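Local atomic coordinates of Atp-dependent DNA ligase (Psychromonas sp., PDB entry 4D05), a protein that probably seals nicks in duplex DNA at the expense of ATP, passing through an enzyme-adenylate intermediate, as other ATP-dependent DNA ligases do. Residues P4-I16 / L163-L175. Residues are numbered along the deposited sequence; the frame is centred on the assembly and turned at random.
Sequences PPIQLATNYRQDI and LYQTKRSRDLMKL. With AMP (adenosine monophosphate), chain H; SO4 (sulfate ion), chain F.
In the adenylation domain of this ligase, strand 8-11 lies in a mixed sheet beside the adenosine monophosphate pocket, pairing in parallel with Arg168 and then, past the type I turn Ser169-Leu172, with strand 173-175. Leu8 N donates to Lys167 O and Leu8 O receives Ser169 N; Thr10 N and O then engage Leu172 O and Lys174 N. Gln7 suits the approach to the strand because its amide can reach a polar backbone while its methylene packs on an aromatic. CB lies over a face of the Tyr164 ring, 3.9 Å from its centroid, and the extended chain, with CG anti to the backbone N (chi1 -178°), carries OE1 to Gln165 N at 3.0 Å. A water donates to Gln7 OE1 and Leu163 O and accepts a hydrogen bond from Ser169 OG. Gln7 N donates to Tyr164 OH at 2.8 Å, so backbone and side chain both hold the tyrosine. Leu8 CD1 lies over the centre of one face of the Arg168 guanidinium, whose NH1 donates to Ala9 O at 2.9 Å. Small Ala9 lets its CB sit 3.8 Å from Leu172 CG. Beyond the strand, the guanidinium of Arg13 stacks on that of Arg170, centres 4.0 Å apart and planes at 27°; Arg13 NH2 donating to Arg170 O probably offsets some repulsion between the like charges. Ile16 CD1 meets selenomethionine Met173 CE tip to tip. The long aliphatic chain of Lys174 passes Ala9 CB and carries NZ to AMP O1P at 2.8 Å and to SO4 O1 at 2.9 Å. Arg168 and Lys42 also bind this sulfate, probably from the crystallisation liquor, which shows only that these cations can hold an anion there. Lys174 itself touches the nucleotide phosphate, consistent with stabilising its charge.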
# COMPACT_ATOMS: atom_id res chain seq x y z
N PRO A 4 -14.88 2.80 -10.32
CA PRO A 4 -15.28 4.04 -9.69
C PRO A 4 -14.25 5.15 -9.85
O PRO A 4 -13.08 4.85 -10.07
CB PRO A 4 -15.46 3.63 -8.21
CG PRO A 4 -14.64 2.42 -8.04
CD PRO A 4 -14.61 1.72 -9.35
N PRO A 5 -14.68 6.41 -9.71
CA PRO A 5 -13.92 7.64 -9.98
C PRO A 5 -13.08 7.94 -8.78
O PRO A 5 -13.42 8.80 -7.96
CB PRO A 5 -15.01 8.69 -10.17
CG PRO A 5 -16.08 8.24 -9.23
CD PRO A 5 -16.06 6.72 -9.26
N ILE A 6 -11.99 7.21 -8.65
CA ILE A 6 -11.17 7.29 -7.46
C ILE A 6 -9.74 7.86 -7.63
O ILE A 6 -9.11 7.77 -8.70
CB ILE A 6 -11.13 5.93 -6.77
CG1 ILE A 6 -10.55 4.85 -7.69
CG2 ILE A 6 -12.51 5.59 -6.38
CD1 ILE A 6 -10.26 3.54 -7.00
N GLN A 7 -9.24 8.44 -6.54
CA GLN A 7 -7.89 9.01 -6.52
C GLN A 7 -6.93 7.95 -6.19
O GLN A 7 -7.25 7.13 -5.32
CB GLN A 7 -7.78 10.06 -5.41
CG GLN A 7 -6.43 10.74 -5.34
CD GLN A 7 -6.59 12.07 -4.59
OE1 GLN A 7 -6.60 13.15 -5.16
NE2 GLN A 7 -6.76 11.97 -3.35
N LEU A 8 -5.77 7.95 -6.85
CA LEU A 8 -4.73 6.97 -6.62
C LEU A 8 -3.41 7.56 -6.08
O LEU A 8 -3.00 8.71 -6.39
CB LEU A 8 -4.42 6.16 -7.89
CG LEU A 8 -5.57 5.57 -8.70
CD1 LEU A 8 -4.94 4.87 -9.89
CD2 LEU A 8 -6.46 4.58 -7.89
N ALA A 9 -2.73 6.76 -5.27
CA ALA A 9 -1.54 7.22 -4.56
C ALA A 9 -0.28 7.05 -5.39
O ALA A 9 -0.14 6.08 -6.16
CB ALA A 9 -1.37 6.49 -3.27
N THR A 10 0.65 7.97 -5.19
CA THR A 10 2.03 7.86 -5.69
C THR A 10 3.01 7.43 -4.58
O THR A 10 2.59 7.17 -3.47
CB THR A 10 2.50 9.18 -6.27
OG1 THR A 10 2.32 10.24 -5.32
CG2 THR A 10 1.71 9.49 -7.56
N ASN A 11 4.31 7.31 -4.89
CA ASN A 11 5.28 6.92 -3.86
C ASN A 11 5.85 8.06 -3.05
O ASN A 11 5.98 9.17 -3.55
CB ASN A 11 6.44 6.14 -4.45
CG ASN A 11 6.04 4.77 -4.88
OD1 ASN A 11 5.08 4.21 -4.37
ND2 ASN A 11 6.79 4.21 -5.81
N TYR A 12 6.16 7.78 -1.79
CA TYR A 12 6.81 8.74 -0.91
C TYR A 12 8.04 9.38 -1.57
O TYR A 12 8.82 8.70 -2.28
CB TYR A 12 7.23 8.02 0.38
CG TYR A 12 7.99 8.88 1.33
CD1 TYR A 12 7.34 9.81 2.11
CD2 TYR A 12 9.36 8.75 1.45
CE1 TYR A 12 8.02 10.63 2.96
CE2 TYR A 12 10.06 9.55 2.29
CZ TYR A 12 9.38 10.49 3.06
OH TYR A 12 10.07 11.28 3.92
N ARG A 13 8.18 10.69 -1.38
CA ARG A 13 9.32 11.48 -1.84
C ARG A 13 10.02 12.14 -0.65
O ARG A 13 9.36 12.75 0.18
CB ARG A 13 8.85 12.53 -2.85
CG ARG A 13 8.18 11.91 -4.09
CD ARG A 13 7.62 12.96 -5.06
NE ARG A 13 6.32 13.51 -4.63
CZ ARG A 13 6.13 14.71 -4.10
NH1 ARG A 13 7.16 15.55 -3.95
NH2 ARG A 13 4.91 15.10 -3.74
N GLN A 14 11.35 12.02 -0.58
CA GLN A 14 12.12 12.53 0.56
C GLN A 14 12.03 14.02 0.79
O GLN A 14 12.16 14.49 1.92
CB GLN A 14 13.63 12.22 0.40
CG GLN A 14 13.96 10.79 0.26
CD GLN A 14 15.43 10.53 0.47
OE1 GLN A 14 16.26 11.46 0.51
NE2 GLN A 14 15.78 9.26 0.61
N ASP A 15 11.86 14.78 -0.28
CA ASP A 15 12.03 16.21 -0.15
C ASP A 15 10.72 16.95 0.10
O ASP A 15 10.59 18.14 -0.19
CB ASP A 15 12.76 16.79 -1.36
CG ASP A 15 11.90 16.80 -2.59
OD1 ASP A 15 11.00 15.94 -2.69
OD2 ASP A 15 12.14 17.68 -3.45
N ILE A 16 9.73 16.28 0.65
CA ILE A 16 8.49 16.97 1.00
C ILE A 16 8.63 17.74 2.31
O ILE A 16 9.55 17.51 3.10
CB ILE A 16 7.34 15.98 1.15
CG1 ILE A 16 7.69 14.94 2.22
CG2 ILE A 16 7.07 15.31 -0.21
CD1 ILE A 16 6.56 13.93 2.53
N LEU A 163 -6.79 18.93 -3.40
CA LEU A 163 -8.14 18.80 -3.92
C LEU A 163 -8.27 17.43 -4.59
O LEU A 163 -7.33 16.97 -5.25
CB LEU A 163 -8.39 19.90 -4.95
CG LEU A 163 -8.38 21.32 -4.38
CD1 LEU A 163 -8.58 22.35 -5.48
CD2 LEU A 163 -9.46 21.48 -3.31
N TYR A 164 -9.44 16.80 -4.49
CA TYR A 164 -9.60 15.44 -4.99
C TYR A 164 -9.43 15.38 -6.50
O TYR A 164 -10.01 16.19 -7.23
CB TYR A 164 -10.99 14.91 -4.63
CG TYR A 164 -11.07 13.39 -4.71
CD1 TYR A 164 -10.75 12.61 -3.62
CD2 TYR A 164 -11.49 12.74 -5.88
CE1 TYR A 164 -10.81 11.22 -3.66
CE2 TYR A 164 -11.55 11.37 -5.93
CZ TYR A 164 -11.22 10.61 -4.80
OH TYR A 164 -11.26 9.21 -4.82
N GLN A 165 -8.65 14.40 -6.96
CA GLN A 165 -8.40 14.19 -8.39
C GLN A 165 -8.61 12.72 -8.69
O GLN A 165 -8.18 11.88 -7.90
CB GLN A 165 -6.95 14.53 -8.72
CG GLN A 165 -6.57 15.93 -8.49
CD GLN A 165 -5.15 16.18 -8.95
OE1 GLN A 165 -4.29 15.33 -8.80
NE2 GLN A 165 -4.91 17.34 -9.52
N THR A 166 -9.29 12.43 -9.81
CA THR A 166 -9.68 11.05 -10.15
C THR A 166 -8.56 10.41 -10.96
O THR A 166 -8.75 10.04 -12.11
CB THR A 166 -11.00 11.00 -10.93
OG1 THR A 166 -10.89 11.70 -12.18
CG2 THR A 166 -12.09 11.61 -10.09
N LYS A 167 -7.38 10.34 -10.35
CA LYS A 167 -6.21 9.81 -11.04
C LYS A 167 -5.12 9.62 -10.03
O LYS A 167 -5.37 9.78 -8.85
CB LYS A 167 -5.74 10.79 -12.10
CG LYS A 167 -5.28 12.10 -11.53
CD LYS A 167 -4.55 12.89 -12.60
CE LYS A 167 -5.35 12.94 -13.89
NZ LYS A 167 -4.73 13.83 -14.93
N ARG A 168 -3.89 9.31 -10.48
CA ARG A 168 -2.75 9.27 -9.56
C ARG A 168 -2.55 10.69 -9.07
O ARG A 168 -2.81 11.65 -9.81
CB ARG A 168 -1.47 8.69 -10.21
CG ARG A 168 -1.59 7.22 -10.56
CD ARG A 168 -0.52 6.29 -9.94
NE ARG A 168 -0.86 4.89 -10.23
CZ ARG A 168 -1.25 3.98 -9.33
NH1 ARG A 168 -1.33 4.27 -8.02
NH2 ARG A 168 -1.54 2.74 -9.72
N SER A 169 -2.22 10.83 -7.80
CA SER A 169 -1.99 12.13 -7.22
C SER A 169 -0.64 12.22 -6.47
O SER A 169 -0.31 11.37 -5.65
CB SER A 169 -3.12 12.48 -6.28
OG SER A 169 -2.76 13.64 -5.50
N ARG A 170 0.14 13.26 -6.76
CA ARG A 170 1.36 13.53 -6.03
C ARG A 170 1.12 13.99 -4.58
O ARG A 170 2.03 14.00 -3.76
CB ARG A 170 2.14 14.60 -6.72
CG ARG A 170 2.75 14.17 -8.04
CD ARG A 170 3.51 15.32 -8.71
NE ARG A 170 4.72 15.75 -7.98
CZ ARG A 170 5.91 15.17 -8.09
NH1 ARG A 170 6.08 14.10 -8.86
NH2 ARG A 170 6.95 15.64 -7.40
N ASP A 171 -0.10 14.42 -4.30
CA ASP A 171 -0.45 14.87 -2.97
C ASP A 171 -0.84 13.71 -2.05
O ASP A 171 -1.04 13.92 -0.86
CB ASP A 171 -1.60 15.82 -3.04
CG ASP A 171 -1.19 17.16 -3.56
OD1 ASP A 171 0.00 17.54 -3.45
OD2 ASP A 171 -2.07 17.80 -4.12
N LEU A 172 -0.98 12.51 -2.60
CA LEU A 172 -1.29 11.33 -1.83
C LEU A 172 -0.17 10.32 -2.04
O LEU A 172 0.03 9.88 -3.16
CB LEU A 172 -2.62 10.71 -2.32
CG LEU A 172 -3.11 9.47 -1.58
CD1 LEU A 172 -3.42 9.75 -0.11
CD2 LEU A 172 -4.32 8.82 -2.24
N MSE A 173 0.55 9.99 -0.99
CA MSE A 173 1.72 9.12 -1.11
C MSE A 173 1.69 7.89 -0.18
O MSE A 173 1.24 7.98 0.95
CB MSE A 173 2.98 9.91 -0.81
CG MSE A 173 3.28 10.99 -1.81
SE MSE A 173 4.79 12.11 -1.27
CE MSE A 173 3.83 13.18 0.01
N LYS A 174 2.21 6.78 -0.69
CA LYS A 174 2.39 5.55 0.07
C LYS A 174 3.76 5.57 0.66
O LYS A 174 4.72 5.88 -0.02
CB LYS A 174 2.35 4.30 -0.84
CG LYS A 174 1.18 4.18 -1.71
CD LYS A 174 1.35 2.99 -2.70
CE LYS A 174 0.05 2.77 -3.40
NZ LYS A 174 0.03 1.46 -4.09
N LEU A 175 3.87 5.13 1.91
CA LEU A 175 5.17 4.96 2.55
C LEU A 175 5.25 3.57 3.18
O LEU A 175 4.59 3.27 4.18
CB LEU A 175 5.39 6.06 3.59
CG LEU A 175 6.62 5.87 4.47
CD1 LEU A 175 7.89 5.74 3.68
CD2 LEU A 175 6.71 7.06 5.44
P AMP H . -0.66 -0.51 -1.05
O1P AMP H . 0.48 -0.28 -2.00
O2P AMP H . -1.42 -1.81 -0.92
O5' AMP H . -1.66 0.72 -1.24
C5' AMP H . -2.72 0.74 -0.32
C4' AMP H . -3.96 1.01 -1.11
O4' AMP H . -5.09 1.11 -0.26
C3' AMP H . -3.77 2.32 -1.80
O3' AMP H . -4.26 2.09 -3.13
C2' AMP H . -4.64 3.28 -1.04
O2' AMP H . -5.17 4.04 -2.13
C1' AMP H . -5.61 2.43 -0.16
N9 AMP H . -5.45 2.75 1.30
C8 AMP H . -5.26 1.93 2.38
N7 AMP H . -5.12 2.61 3.54
C5 AMP H . -5.29 3.91 3.20
C6 AMP H . -5.22 5.18 3.92
N6 AMP H . -5.01 5.19 5.24
N1 AMP H . -5.44 6.29 3.19
C2 AMP H . -5.60 6.29 1.86
N3 AMP H . -5.65 5.19 1.14
C4 AMP H . -5.50 3.99 1.75
S SO4 F . -3.03 1.30 -6.01
O1 SO4 F . -2.49 0.33 -5.05
O2 SO4 F . -4.50 1.28 -6.03
O3 SO4 F . -2.63 2.67 -5.63
O4 SO4 F . -2.52 0.99 -7.36
O HOH W 1 -4.92 15.44 -4.99